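Local coordinates for protein pyoverdine synthetase F (Pseudomonas aeruginosa PAO1, PDB 6CUL) that belongs to the pyoverdine synthetase proteins and is an alpha/beta protein built on a mixed seven-stranded sheet with a Rossmann-like parallel part and a pocket holding a bound ligand, at residues A52-Y60 / V94-L102; L104-R112 / G123-T134. All coordinates share one frame; numbering follows the deposited sequence.

Contact 1: A52-Y60 / V94-L102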
ATOM      1  N   ALA A  52      16.881 -12.872   1.808  1.00 34.32           N
ATOM      2  CA  ALA A  52      15.880 -13.641   1.109  1.00 43.67           C
ATOM      3  C   ALA A  52      15.271 -13.106  -0.164  1.00 45.63           C
ATOM      4  O   ALA A  52      14.678 -13.870  -0.854  1.00 39.44           O
ATOM      5  CB  ALA A  52      14.734 -13.967   2.057  1.00 33.82           C
ATOM      6  N   TYR A  53      15.386 -11.821  -0.420  1.00 42.55           N
ATOM      7  CA  TYR A  53      14.756 -11.208  -1.556  1.00 45.28           C
ATOM      8  C   TYR A  53      15.568 -10.124  -2.266  1.00 46.51           C
ATOM      9  O   TYR A  53      16.440  -9.538  -1.734  1.00 41.98           O
ATOM     10  CB  TYR A  53      13.473 -10.554  -1.087  1.00 32.48           C
ATOM     11  CG  TYR A  53      12.377 -11.418  -0.553  1.00 32.27           C
ATOM     12  CD1 TYR A  53      11.643 -12.162  -1.365  1.00 33.71           C
ATOM     13  CD2 TYR A  53      12.033 -11.407   0.777  1.00 30.02           C
ATOM     14  CE1 TYR A  53      10.628 -12.919  -0.904  1.00 30.31           C
ATOM     15  CE2 TYR A  53      10.997 -12.191   1.254  1.00 34.41           C
ATOM     16  CZ  TYR A  53      10.309 -12.944   0.396  1.00 25.71           C
ATOM     17  OH  TYR A  53       9.299 -13.709   0.772  1.00 28.49           O
ATOM     18  N   GLU A  54      15.264  -9.886  -3.506  1.00 47.52           N
ATOM     19  CA  GLU A  54      15.865  -8.778  -4.177  1.00 50.20           C
ATOM     20  C   GLU A  54      14.707  -7.974  -4.693  1.00 47.56           C
ATOM     21  O   GLU A  54      13.901  -8.513  -5.396  1.00 44.64           O
ATOM     22  CB  GLU A  54      16.740  -9.197  -5.315  1.00 49.71           C
ATOM     23  CG  GLU A  54      17.624  -8.061  -5.732  1.00 49.00           C
ATOM     24  CD  GLU A  54      18.276  -8.293  -7.029  1.00 36.30           C
ATOM     25  OE1 GLU A  54      18.133  -9.316  -7.565  1.00 40.51           O
ATOM     26  OE2 GLU A  54      18.923  -7.457  -7.507  1.00 42.45           O
ATOM     27  N   LEU A  55      14.608  -6.700  -4.369  1.00 41.43           N
ATOM     28  CA  LEU A  55      13.502  -5.957  -4.881  1.00 38.54           C
ATOM     29  C   LEU A  55      13.844  -5.702  -6.372  1.00 50.64           C
ATOM     30  O   LEU A  55      14.882  -5.167  -6.708  1.00 48.30           O
ATOM     31  CB  LEU A  55      13.326  -4.693  -4.084  1.00 38.99           C
ATOM     32  CG  LEU A  55      12.309  -3.683  -4.594  1.00 36.26           C
ATOM     33  CD1 LEU A  55      10.906  -4.155  -4.455  1.00 25.52           C
ATOM     34  CD2 LEU A  55      12.513  -2.365  -3.907  1.00 38.29           C
ATOM     35  N   VAL A  56      12.972  -6.106  -7.274  1.00 52.25           N
ATOM     36  CA  VAL A  56      13.325  -5.959  -8.665  1.00 50.48           C
ATOM     37  C   VAL A  56      12.689  -4.807  -9.394  1.00 47.75           C
ATOM     38  O   VAL A  56      13.340  -4.160 -10.127  1.00 59.66           O
ATOM     39  CB  VAL A  56      13.239  -7.289  -9.425  1.00 49.44           C
ATOM     40  CG1 VAL A  56      14.208  -8.262  -8.838  1.00 46.51           C
ATOM     41  CG2 VAL A  56      11.843  -7.840  -9.420  1.00 41.03           C
ATOM     42  N   GLY A  57      11.442  -4.523  -9.165  1.00 37.08           N
ATOM     43  CA  GLY A  57      10.837  -3.399  -9.809  1.00 38.96           C
ATOM     44  C   GLY A  57       9.892  -2.665  -8.919  1.00 42.76           C
ATOM     45  O   GLY A  57       9.279  -3.246  -8.098  1.00 43.03           O
ATOM     46  N   VAL A  58       9.773  -1.377  -9.104  1.00 44.12           N
ATOM     47  CA  VAL A  58       8.856  -0.603  -8.282  1.00 46.50           C
ATOM     48  C   VAL A  58       7.843   0.064  -9.211  1.00 44.36           C
ATOM     49  O   VAL A  58       7.976   1.191  -9.569  1.00 48.94           O
ATOM     50  CB  VAL A  58       9.564   0.475  -7.399  1.00 37.73           C
ATOM     51  CG1 VAL A  58       8.556   1.265  -6.614  1.00 45.81           C
ATOM     52  CG2 VAL A  58      10.564  -0.133  -6.441  1.00 29.76           C
ATOM     53  N   ILE A  59       6.856  -0.690  -9.585  1.00 31.74           N
ATOM     54  CA  ILE A  59       5.804  -0.289 -10.447  1.00 32.17           C
ATOM     55  C   ILE A  59       4.777   0.678  -9.825  1.00 33.16           C
ATOM     56  O   ILE A  59       4.477   0.618  -8.707  1.00 38.68           O
ATOM     57  CB  ILE A  59       5.144  -1.562 -11.001  1.00 33.34           C
ATOM     58  CG1 ILE A  59       6.206  -2.539 -11.520  1.00 41.50           C
ATOM     59  CG2 ILE A  59       4.161  -1.249 -12.101  1.00 40.47           C
ATOM     60  CD1 ILE A  59       5.840  -3.969 -11.525  1.00 34.54           C
ATOM     61  N   TYR A  60       4.319   1.619 -10.588  1.00 40.17           N
ATOM     62  CA  TYR A  60       3.343   2.556 -10.133  1.00 39.06           C
ATOM     63  C   TYR A  60       2.364   2.726 -11.288  1.00 36.28           C
ATOM     64  O   TYR A  60       2.752   2.715 -12.391  1.00 43.81           O
ATOM     65  CB  TYR A  60       4.021   3.830  -9.642  1.00 35.39           C
ATOM     66  CG  TYR A  60       4.375   4.754 -10.675  1.00 38.60           C
ATOM     67  CD1 TYR A  60       5.508   4.632 -11.418  1.00 38.97           C
ATOM     68  CD2 TYR A  60       3.541   5.752 -10.957  1.00 41.20           C
ATOM     69  CE1 TYR A  60       5.754   5.531 -12.411  1.00 43.11           C
ATOM     70  CE2 TYR A  60       3.778   6.655 -11.930  1.00 37.05           C
ATOM     71  CZ  TYR A  60       4.874   6.544 -12.636  1.00 41.52           C
ATOM     72  OH  TYR A  60       5.003   7.475 -13.561  1.00 55.36           O
ATOM     73  N   VAL A  94      18.671   0.954  -2.491  1.00 53.32           N
ATOM     74  CA  VAL A  94      18.199  -0.320  -1.998  1.00 63.36           C
ATOM     75  C   VAL A  94      19.169  -1.360  -2.470  1.00 61.52           C
ATOM     76  O   VAL A  94      19.278  -1.515  -3.660  1.00 68.13           O
ATOM     77  CB  VAL A  94      16.825  -0.738  -2.541  1.00 65.95           C
ATOM     78  CG1 VAL A  94      16.762  -0.600  -4.039  1.00 58.01           C
ATOM     79  CG2 VAL A  94      16.510  -2.160  -2.146  1.00 48.58           C
ATOM     80  N   GLN A  95      19.836  -2.070  -1.566  1.00 57.36           N
ATOM     81  CA  GLN A  95      20.752  -3.126  -1.916  1.00 63.39           C
ATOM     82  C   GLN A  95      21.738  -2.683  -2.945  1.00 67.64           C
ATOM     83  O   GLN A  95      21.830  -3.292  -3.970  1.00 67.67           O
ATOM     84  CB  GLN A  95      20.025  -4.370  -2.397  1.00 70.14           C
ATOM     85  CG  GLN A  95      20.941  -5.588  -2.451  1.00 71.20           C
ATOM     86  CD  GLN A  95      21.555  -5.873  -3.812  1.00 62.63           C
ATOM     87  OE1 GLN A  95      21.286  -5.193  -4.784  1.00 53.43           O
ATOM     88  NE2 GLN A  95      22.428  -6.863  -3.851  1.00 50.36           N
ATOM     89  N   GLY A  96      22.399  -1.569  -2.738  1.00 63.58           N
ATOM     90  CA  GLY A  96      23.308  -1.123  -3.767  1.00 61.53           C
ATOM     91  C   GLY A  96      22.697  -0.874  -5.133  1.00 65.08           C
ATOM     92  O   GLY A  96      23.301  -1.220  -6.097  1.00 77.95           O
ATOM     93  N   LYS A  97      21.481  -0.345  -5.203  1.00 72.67           N
ATOM     94  CA  LYS A  97      20.810   0.016  -6.420  1.00 73.08           C
ATOM     95  C   LYS A  97      20.139   1.326  -6.046  1.00 75.54           C
ATOM     96  O   LYS A  97      19.549   1.421  -4.987  1.00 78.09           O
ATOM     97  CB  LYS A  97      19.700  -0.956  -6.801  1.00 64.06           C
ATOM     98  CG  LYS A  97      20.043  -2.414  -6.938  1.00 77.04           C
ATOM     99  CD  LYS A  97      18.832  -3.170  -7.462  1.00 80.53           C
ATOM    100  CE  LYS A  97      18.990  -4.678  -7.431  1.00 66.27           C
ATOM    101  NZ  LYS A  97      17.971  -5.378  -8.234  1.00 59.19           N
ATOM    102  N   THR A  98      20.205   2.325  -6.901  1.00 71.26           N
ATOM    103  CA  THR A  98      19.560   3.593  -6.676  1.00 68.84           C
ATOM    104  C   THR A  98      18.089   3.263  -6.666  1.00 60.41           C
ATOM    105  O   THR A  98      17.647   2.659  -7.564  1.00 51.74           O
ATOM    106  CB  THR A  98      19.873   4.535  -7.836  1.00 59.61           C
ATOM    107  OG1 THR A  98      21.263   4.725  -7.943  1.00 60.32           O
ATOM    108  CG2 THR A  98      19.271   5.791  -7.650  1.00 63.94           C
ATOM    109  N   LEU A  99      17.334   3.648  -5.650  1.00 56.06           N
ATOM    110  CA  LEU A  99      15.935   3.266  -5.604  1.00 56.55           C
ATOM    111  C   LEU A  99      15.100   3.824  -6.722  1.00 56.36           C
ATOM    112  O   LEU A  99      14.257   3.124  -7.236  1.00 42.13           O
ATOM    113  CB  LEU A  99      15.298   3.567  -4.271  1.00 53.23           C
ATOM    114  CG  LEU A  99      13.827   3.365  -4.185  1.00 50.05           C
ATOM    115  CD1 LEU A  99      13.410   1.959  -3.862  1.00 53.52           C
ATOM    116  CD2 LEU A  99      13.327   4.204  -3.096  1.00 49.93           C
ATOM    117  N   ASN A 100      15.379   5.067  -7.065  1.00 54.51           N
ATOM    118  CA  ASN A 100      14.692   5.764  -8.168  1.00 47.46           C
ATOM    119  C   ASN A 100      14.849   5.109  -9.529  1.00 47.40           C
ATOM    120  O   ASN A 100      13.962   5.122 -10.313  1.00 41.73           O
ATOM    121  CB  ASN A 100      15.075   7.207  -8.209  1.00 53.65           C
ATOM    122  CG  ASN A 100      14.446   7.963  -7.114  1.00 54.55           C
ATOM    123  OD1 ASN A 100      13.272   8.130  -7.130  1.00 57.28           O
ATOM    124  ND2 ASN A 100      15.210   8.375  -6.136  1.00 55.78           N
ATOM    125  N   ASP A 101      15.957   4.457  -9.733  1.00 48.55           N
ATOM    126  CA  ASP A 101      16.174   3.716 -10.895  1.00 40.83           C
ATOM    127  C   ASP A 101      15.202   2.561 -11.004  1.00 38.90           C
ATOM    128  O   ASP A 101      15.115   2.052 -12.019  1.00 35.96           O
ATOM    129  CB  ASP A 101      17.606   3.245 -10.967  1.00 45.53           C
ATOM    130  CG  ASP A 101      18.616   4.368 -10.902  1.00 40.26           C
ATOM    131  OD1 ASP A 101      18.336   5.534 -10.976  1.00 36.74           O
ATOM    132  OD2 ASP A 101      19.740   4.056 -10.735  1.00 45.79           O
ATOM    133  N   LEU A 102      14.540   2.126  -9.979  1.00 45.41           N
ATOM    134  CA  LEU A 102      13.584   1.040 -10.155  1.00 42.51           C
ATOM    135  C   LEU A 102      12.137   1.403 -10.445  1.00 36.50           C
ATOM    136  O   LEU A 102      11.374   0.547 -10.530  1.00 37.28           O
ATOM    137  CB  LEU A 102      13.602   0.100  -8.971  1.00 42.55           C
ATOM    138  CG  LEU A 102      14.890  -0.523  -8.538  1.00 44.04           C
ATOM    139  CD1 LEU A 102      14.772  -1.015  -7.129  1.00 40.18           C
ATOM    140  CD2 LEU A 102      15.256  -1.625  -9.468  1.00 38.82           C
TER
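Where the parallel, Rossmann-like part of the sheet gains its edge strand 103-105, the loop leading into it leans on strand 55-60, with Leu102 and Lys97 giving most of the loop's share of the contact. One backbone bond links the two: Val58 N donates to Leu102 O at 2.9 Å with an N-H...O angle of 154°, the donor tilted from the carbonyl plane. Leu102, at the end of a 3-10 segment, points its side chain at the strand. Leu102 CB touches Val58 CG2 at 4.0 Å and Leu102 CD1 reaches Leu55 CD2 at 4.2 Å. Leu102 CD2 lies 3.2 Å from Val56 O. Leu55 swings its CG anti to the backbone N (chi1 172°), and its CD2 thereby meets Val94 CG2 and Leu99 CD1, both at 4.4 Å. Leu37, Val41 and Leu44 of helix 36-46 extend this apolar cluster. Beyond it residues 94-97 fold back, Val94 N bonding to Lys97 O. From this turn the extended Lys97 side chain crosses Glu54 at about a right angle and forms a salt bridge to it; the modelled 2.4 Å from Lys97 NZ to Glu54 OE2 is doubtful. Lys97 NZ also bonds weakly to Leu55 O. The loop is thus held by a backbone bond at one end and charge at the other, with leucine and valine packing between.

Contact 2: L104-R112 / G123-T134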
ATOM      1  N   LEU A 104       8.801   1.996 -12.315  1.00 38.55           N
ATOM      2  CA  LEU A 104       8.171   1.567 -13.549  1.00 44.07           C
ATOM      3  C   LEU A 104       6.737   1.996 -13.637  1.00 43.82           C
ATOM      4  O   LEU A 104       6.036   1.893 -12.678  1.00 43.15           O
ATOM      5  CB  LEU A 104       8.108   0.063 -13.614  1.00 48.10           C
ATOM      6  CG  LEU A 104       9.378  -0.655 -13.904  1.00 47.74           C
ATOM      7  CD1 LEU A 104       9.155  -2.128 -14.020  1.00 43.50           C
ATOM      8  CD2 LEU A 104       9.862  -0.125 -15.198  1.00 59.03           C
ATOM      9  N   SER A 105       6.279   2.443 -14.786  1.00 38.67           N
ATOM     10  CA  SER A 105       4.914   2.787 -14.885  1.00 37.31           C
ATOM     11  C   SER A 105       4.258   1.816 -15.808  1.00 48.65           C
ATOM     12  O   SER A 105       4.735   1.642 -16.900  1.00 49.03           O
ATOM     13  CB  SER A 105       4.681   4.165 -15.426  1.00 40.55           C
ATOM     14  OG  SER A 105       3.365   4.593 -15.141  1.00 30.04           O
ATOM     15  N   VAL A 106       3.161   1.227 -15.371  1.00 46.52           N
ATOM     16  CA  VAL A 106       2.349   0.361 -16.173  1.00 45.95           C
ATOM     17  C   VAL A 106       1.030   1.110 -16.004  1.00 45.30           C
ATOM     18  O   VAL A 106       0.163   0.666 -15.331  1.00 51.76           O
ATOM     19  CB  VAL A 106       2.278  -1.058 -15.682  1.00 45.45           C
ATOM     20  CG1 VAL A 106       1.071  -1.757 -16.242  1.00 53.55           C
ATOM     21  CG2 VAL A 106       3.500  -1.795 -16.046  1.00 36.02           C
ATOM     22  N   PRO A 107       0.893   2.238 -16.684  1.00 44.22           N
ATOM     23  CA  PRO A 107      -0.266   3.077 -16.441  1.00 44.68           C
ATOM     24  C   PRO A 107      -1.656   2.541 -16.734  1.00 46.57           C
ATOM     25  O   PRO A 107      -1.868   2.064 -17.769  1.00 40.14           O
ATOM     26  CB  PRO A 107       0.017   4.289 -17.308  1.00 48.21           C
ATOM     27  CG  PRO A 107       1.433   4.201 -17.665  1.00 48.82           C
ATOM     28  CD  PRO A 107       1.746   2.779 -17.727  1.00 42.20           C
ATOM     29  N   SER A 108      -2.566   2.686 -15.779  1.00 48.08           N
ATOM     30  CA  SER A 108      -3.950   2.341 -15.917  1.00 39.83           C
ATOM     31  C   SER A 108      -4.692   3.474 -16.547  1.00 37.01           C
ATOM     32  O   SER A 108      -5.565   4.049 -15.981  1.00 33.04           O
ATOM     33  CB  SER A 108      -4.627   2.020 -14.589  1.00 36.45           C
ATOM     34  OG  SER A 108      -4.416   2.930 -13.587  1.00 42.59           O
ATOM     35  N   THR A 109      -4.286   3.706 -17.782  1.00 40.96           N
ATOM     36  CA  THR A 109      -4.804   4.672 -18.736  1.00 32.72           C
ATOM     37  C   THR A 109      -6.277   4.482 -19.078  1.00 34.47           C
ATOM     38  O   THR A 109      -6.979   5.408 -19.200  1.00 30.41           O
ATOM     39  CB  THR A 109      -4.027   4.565 -19.980  1.00 29.33           C
ATOM     40  OG1 THR A 109      -3.917   3.197 -20.343  1.00 33.47           O
ATOM     41  CG2 THR A 109      -2.750   5.111 -19.720  1.00 39.66           C
ATOM     42  N   TYR A 110      -6.739   3.261 -18.986  1.00 37.28           N
ATOM     43  CA  TYR A 110      -8.077   2.883 -19.196  1.00 28.80           C
ATOM     44  C   TYR A 110      -8.978   3.695 -18.341  1.00 36.59           C
ATOM     45  O   TYR A 110     -10.087   3.815 -18.685  1.00 38.58           O
ATOM     46  CB  TYR A 110      -8.262   1.393 -18.870  1.00 34.02           C
ATOM     47  CG  TYR A 110      -8.311   1.009 -17.402  1.00 34.34           C
ATOM     48  CD1 TYR A 110      -9.464   1.154 -16.689  1.00 33.10           C
ATOM     49  CD2 TYR A 110      -7.227   0.469 -16.761  1.00 28.55           C
ATOM     50  CE1 TYR A 110      -9.544   0.810 -15.399  1.00 34.11           C
ATOM     51  CE2 TYR A 110      -7.283   0.109 -15.448  1.00 35.30           C
ATOM     52  CZ  TYR A 110      -8.459   0.287 -14.767  1.00 35.49           C
ATOM     53  OH  TYR A 110      -8.583  -0.005 -13.461  1.00 34.19           O
ATOM     54  N   ARG A 111      -8.504   4.244 -17.262  1.00 41.94           N
ATOM     55  CA  ARG A 111      -9.286   5.111 -16.435  1.00 36.91           C
ATOM     56  C   ARG A 111      -9.731   6.423 -17.137  1.00 39.29           C
ATOM     57  O   ARG A 111     -10.640   6.996 -16.699  1.00 39.12           O
ATOM     58  CB  ARG A 111      -8.595   5.363 -15.112  1.00 39.78           C
ATOM     59  CG  ARG A 111      -8.604   4.231 -14.128  1.00 25.88           C
ATOM     60  CD  ARG A 111      -7.884   4.578 -12.880  1.00 25.36           C
ATOM     61  NE  ARG A 111      -6.530   4.997 -13.105  1.00 29.51           N
ATOM     62  CZ  ARG A 111      -5.984   6.121 -12.726  1.00 22.45           C
ATOM     63  NH1 ARG A 111      -6.637   6.983 -12.080  1.00 22.67           N
ATOM     64  NH2 ARG A 111      -4.751   6.334 -12.990  1.00 35.14           N
ATOM     65  N   ARG A 112      -9.104   6.808 -18.230  1.00 41.48           N
ATOM     66  CA  ARG A 112      -9.477   7.971 -19.002  1.00 35.14           C
ATOM     67  C   ARG A 112     -10.881   7.801 -19.519  1.00 32.37           C
ATOM     68  O   ARG A 112     -11.600   8.694 -19.523  1.00 30.33           O
ATOM     69  CB  ARG A 112      -8.524   8.159 -20.172  1.00 30.50           C
ATOM     70  CG  ARG A 112      -7.079   8.429 -19.833  1.00 25.83           C
ATOM     71  CD  ARG A 112      -6.136   8.321 -21.003  1.00 33.33           C
ATOM     72  NE  ARG A 112      -4.755   8.124 -20.650  1.00 26.79           N
ATOM     73  CZ  ARG A 112      -3.726   8.403 -21.420  1.00 14.87           C
ATOM     74  NH1 ARG A 112      -3.885   8.920 -22.572  1.00 15.66           N
ATOM     75  NH2 ARG A 112      -2.545   8.173 -21.012  1.00 14.08           N
ATOM     76  N   GLY A 123      -9.470  -1.834 -21.636  1.00 31.70           N
ATOM     77  CA  GLY A 123      -8.234  -1.308 -21.114  1.00 31.82           C
ATOM     78  C   GLY A 123      -7.811  -1.877 -19.780  1.00 38.77           C
ATOM     79  O   GLY A 123      -6.688  -2.153 -19.600  1.00 37.08           O
ATOM     80  N   LYS A 124      -8.738  -2.036 -18.858  1.00 35.69           N
ATOM     81  CA  LYS A 124      -8.395  -2.593 -17.588  1.00 37.42           C
ATOM     82  C   LYS A 124      -7.796  -3.965 -17.766  1.00 38.78           C
ATOM     83  O   LYS A 124      -6.791  -4.235 -17.194  1.00 39.98           O
ATOM     84  CB  LYS A 124      -9.615  -2.698 -16.707  1.00 25.35           C
ATOM     85  CG  LYS A 124      -9.350  -2.996 -15.254  1.00 33.56           C
ATOM     86  CD  LYS A 124     -10.615  -2.848 -14.428  1.00 41.28           C
ATOM     87  CE  LYS A 124     -10.472  -3.067 -12.961  1.00 30.20           C
ATOM     88  NZ  LYS A 124     -10.319  -4.466 -12.768  1.00 21.06           N
ATOM     89  N   SER A 125      -8.386  -4.796 -18.594  1.00 40.20           N
ATOM     90  CA  SER A 125      -7.817  -6.077 -18.827  1.00 44.73           C
ATOM     91  C   SER A 125      -6.444  -5.947 -19.412  1.00 43.28           C
ATOM     92  O   SER A 125      -5.586  -6.629 -18.975  1.00 46.86           O
ATOM     93  CB  SER A 125      -8.688  -6.928 -19.753  1.00 50.83           C
ATOM     94  OG  SER A 125      -8.023  -8.073 -20.228  1.00 57.55           O
ATOM     95  N   ASP A 126      -6.219  -5.097 -20.379  1.00 37.90           N
ATOM     96  CA  ASP A 126      -4.887  -4.974 -20.934  1.00 38.37           C
ATOM     97  C   ASP A 126      -3.828  -4.481 -19.929  1.00 42.46           C
ATOM     98  O   ASP A 126      -2.701  -4.816 -20.052  1.00 45.52           O
ATOM     99  CB  ASP A 126      -4.929  -4.139 -22.210  1.00 41.06           C
ATOM    100  CG  ASP A 126      -3.685  -4.203 -22.997  1.00 49.62           C
ATOM    101  OD1 ASP A 126      -3.488  -5.130 -23.715  1.00 47.84           O
ATOM    102  OD2 ASP A 126      -2.913  -3.300 -22.948  1.00 44.99           O
ATOM    103  N   PHE A 127      -4.210  -3.604 -19.018  1.00 47.18           N
ATOM    104  CA  PHE A 127      -3.361  -3.134 -17.950  1.00 48.12           C
ATOM    105  C   PHE A 127      -2.997  -4.276 -17.027  1.00 44.25           C
ATOM    106  O   PHE A 127      -1.862  -4.446 -16.690  1.00 46.18           O
ATOM    107  CB  PHE A 127      -4.061  -2.077 -17.173  1.00 40.94           C
ATOM    108  CG  PHE A 127      -3.576  -1.936 -15.784  1.00 43.12           C
ATOM    109  CD1 PHE A 127      -2.389  -1.339 -15.514  1.00 41.59           C
ATOM    110  CD2 PHE A 127      -4.335  -2.371 -14.735  1.00 55.91           C
ATOM    111  CE1 PHE A 127      -1.965  -1.171 -14.248  1.00 39.75           C
ATOM    112  CE2 PHE A 127      -3.912  -2.197 -13.455  1.00 51.47           C
ATOM    113  CZ  PHE A 127      -2.719  -1.595 -13.218  1.00 43.47           C
ATOM    114  N   GLU A 128      -3.971  -5.063 -16.636  1.00 39.59           N
ATOM    115  CA  GLU A 128      -3.667  -6.251 -15.910  1.00 48.62           C
ATOM    116  C   GLU A 128      -2.805  -7.124 -16.816  1.00 56.88           C
ATOM    117  O   GLU A 128      -1.879  -7.711 -16.344  1.00 61.54           O
ATOM    118  CB  GLU A 128      -4.900  -7.026 -15.517  1.00 44.31           C
ATOM    119  CG  GLU A 128      -5.938  -6.230 -14.804  1.00 41.89           C
ATOM    120  CD  GLU A 128      -6.767  -7.045 -13.860  1.00 55.69           C
ATOM    121  OE1 GLU A 128      -6.185  -7.719 -13.039  1.00 59.29           O
ATOM    122  OE2 GLU A 128      -7.979  -7.001 -13.902  1.00 45.98           O
ATOM    123  N   ARG A 129      -3.110  -7.202 -18.099  1.00 51.81           N
ATOM    124  CA  ARG A 129      -2.303  -7.988 -18.979  1.00 45.60           C
ATOM    125  C   ARG A 129      -0.881  -7.449 -19.040  1.00 44.92           C
ATOM    126  O   ARG A 129       0.017  -8.209 -19.026  1.00 42.49           O
ATOM    127  CB  ARG A 129      -2.922  -8.067 -20.323  1.00 40.38           C
ATOM    128  CG  ARG A 129      -2.176  -8.997 -21.220  1.00 44.42           C
ATOM    129  CD  ARG A 129      -1.007  -8.357 -21.939  1.00 45.54           C
ATOM    130  NE  ARG A 129      -1.379  -7.220 -22.728  1.00 37.91           N
ATOM    131  CZ  ARG A 129      -0.517  -6.376 -23.245  1.00 39.82           C
ATOM    132  NH1 ARG A 129       0.751  -6.520 -23.021  1.00 33.44           N
ATOM    133  NH2 ARG A 129      -0.936  -5.351 -23.937  1.00 42.70           N
ATOM    134  N   ARG A 130      -0.722  -6.135 -19.095  1.00 47.58           N
ATOM    135  CA  ARG A 130       0.578  -5.486 -18.988  1.00 48.23           C
ATOM    136  C   ARG A 130       1.207  -5.669 -17.595  1.00 45.92           C
ATOM    137  O   ARG A 130       2.383  -5.632 -17.483  1.00 48.57           O
ATOM    138  CB  ARG A 130       0.491  -4.004 -19.265  1.00 41.96           C
ATOM    139  CG  ARG A 130       0.757  -3.585 -20.678  1.00 45.51           C
ATOM    140  CD  ARG A 130       0.708  -2.078 -20.885  1.00 51.97           C
ATOM    141  NE  ARG A 130      -0.493  -1.416 -20.369  1.00 63.94           N
ATOM    142  CZ  ARG A 130      -0.518  -0.216 -19.793  1.00 48.18           C
ATOM    143  NH1 ARG A 130       0.565   0.460 -19.620  1.00 31.81           N
ATOM    144  NH2 ARG A 130      -1.651   0.267 -19.373  1.00 46.82           N
ATOM    145  N   LEU A 131       0.448  -5.752 -16.530  1.00 38.25           N
ATOM    146  CA  LEU A 131       1.056  -6.035 -15.253  1.00 45.31           C
ATOM    147  C   LEU A 131       1.801  -7.386 -15.279  1.00 40.34           C
ATOM    148  O   LEU A 131       2.946  -7.445 -14.951  1.00 41.60           O
ATOM    149  CB  LEU A 131       0.018  -5.985 -14.125  1.00 44.01           C
ATOM    150  CG  LEU A 131      -0.596  -4.651 -13.723  1.00 44.08           C
ATOM    151  CD1 LEU A 131      -1.469  -4.745 -12.524  1.00 39.62           C
ATOM    152  CD2 LEU A 131       0.436  -3.617 -13.451  1.00 52.15           C
ATOM    153  N   HIS A 132       1.101  -8.429 -15.709  1.00 45.75           N
ATOM    154  CA  HIS A 132       1.584  -9.803 -15.805  1.00 50.53           C
ATOM    155  C   HIS A 132       2.802  -9.977 -16.601  1.00 45.64           C
ATOM    156  O   HIS A 132       3.664 -10.705 -16.283  1.00 46.51           O
ATOM    157  CB  HIS A 132       0.509 -10.701 -16.416  1.00 38.62           C
ATOM    158  CG  HIS A 132       0.959 -12.102 -16.666  1.00 41.21           C
ATOM    159  ND1 HIS A 132       1.425 -12.524 -17.882  1.00 49.04           N
ATOM    160  CD2 HIS A 132       1.032 -13.173 -15.856  1.00 43.46           C
ATOM    161  CE1 HIS A 132       1.774 -13.781 -17.806  1.00 43.76           C
ATOM    162  NE2 HIS A 132       1.530 -14.201 -16.592  1.00 43.21           N
ATOM    163  N   ASP A 133       2.811  -9.293 -17.686  1.00 48.30           N
ATOM    164  CA  ASP A 133       3.844  -9.356 -18.693  1.00 52.54           C
ATOM    165  C   ASP A 133       5.126  -8.771 -18.210  1.00 44.85           C
ATOM    166  O   ASP A 133       6.127  -9.370 -18.379  1.00 54.08           O
ATOM    167  CB  ASP A 133       3.445  -8.590 -19.948  1.00 53.93           C
ATOM    168  CG  ASP A 133       2.579  -9.364 -20.892  1.00 50.48           C
ATOM    169  OD1 ASP A 133       1.940 -10.330 -20.530  1.00 44.45           O
ATOM    170  OD2 ASP A 133       2.511  -8.936 -22.024  1.00 41.86           O
ATOM    171  N   THR A 134       5.101  -7.615 -17.644  1.00 45.56           N
ATOM    172  CA  THR A 134       6.343  -7.116 -17.147  1.00 53.15           C
ATOM    173  C   THR A 134       6.814  -7.660 -15.820  1.00 51.04           C
ATOM    174  O   THR A 134       7.884  -7.348 -15.489  1.00 56.67           O
ATOM    175  CB  THR A 134       6.454  -5.626 -17.054  1.00 43.25           C
ATOM    176  OG1 THR A 134       7.822  -5.310 -17.017  1.00 45.15           O
ATOM    177  CG2 THR A 134       5.899  -5.158 -15.812  1.00 39.76           C
TER
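Val106 and Tyr110, in the chain that leaves edge strand 103-105, pack along helix 118-136, and Arg130 of the helix reaches back to the carbonyl oxygen of Pro107. Val106 CG1 is wedged between two helix residues, 3.4 Å from Leu131 CD2, which is tight for two carbons, and 3.6 Å from Phe127 CD1. The Phe127 ring is sandwiched: Ser108 CB lies over the centre of one face, 7° off the normal, in a CH-pi contact, and Leu131 CG covers the opposite face, while Val106 O approaches the ring edge in plane. Strand 103-105, this helix and the parallel strand 142-145 form a beta-alpha-beta crossover that spans strands 55-60 and 6-9. An inverse gamma turn centred on Ser108 bends the chain, with Thr109 N bonded to Pro107 O at 2.9 Å. The same oxygen takes a hydrogen bond from Arg130 NH2, modelled very short at 2.4 Å. Bent at chi3 (-51°), Arg130 meets Pro107 O at its guanidinium edge and Val106 CG1 over one face. The Tyr110 ring lies alongside Lys124, whose CB stands 3.6 Å from the ring centroid in a CH-pi contact; Arg111 CG covers the other face. Lys124 NZ is hydrogen-bonded to Ile151 O, and Ser108 OG to Asp61 OD2. Thr109, Tyr110 and Arg112 belong to the pocket of N-(4-{[(2-amino-4-oxo-1,4-dihydroquinazolin-6-yl)methyl]amino}benzene-1-carbonyl)-D-glutamic acid (FGD).

How the contacts relate
The two contacts follow one another along the chain and meet at the sheet edge, where strands 55-60 and 103-105 are parallel neighbours. Contact 1 brings the chain into the edge strand and contact 2 takes it out again, toward helix 118-136. Between them Leu104 N pairs with Val58 O and Leu104 O with Tyr60 N. Both are partly buried, with centres about 20 Å apart. Contact 1 fills its interior with branched aliphatic side chains and places its ion pair at the partly exposed end, whereas contact 2 adds aromatic faces and an arginine bound to a main-chain oxygen to its aliphatic packing. It is contact 2 that contributes residues to the FGD pocket.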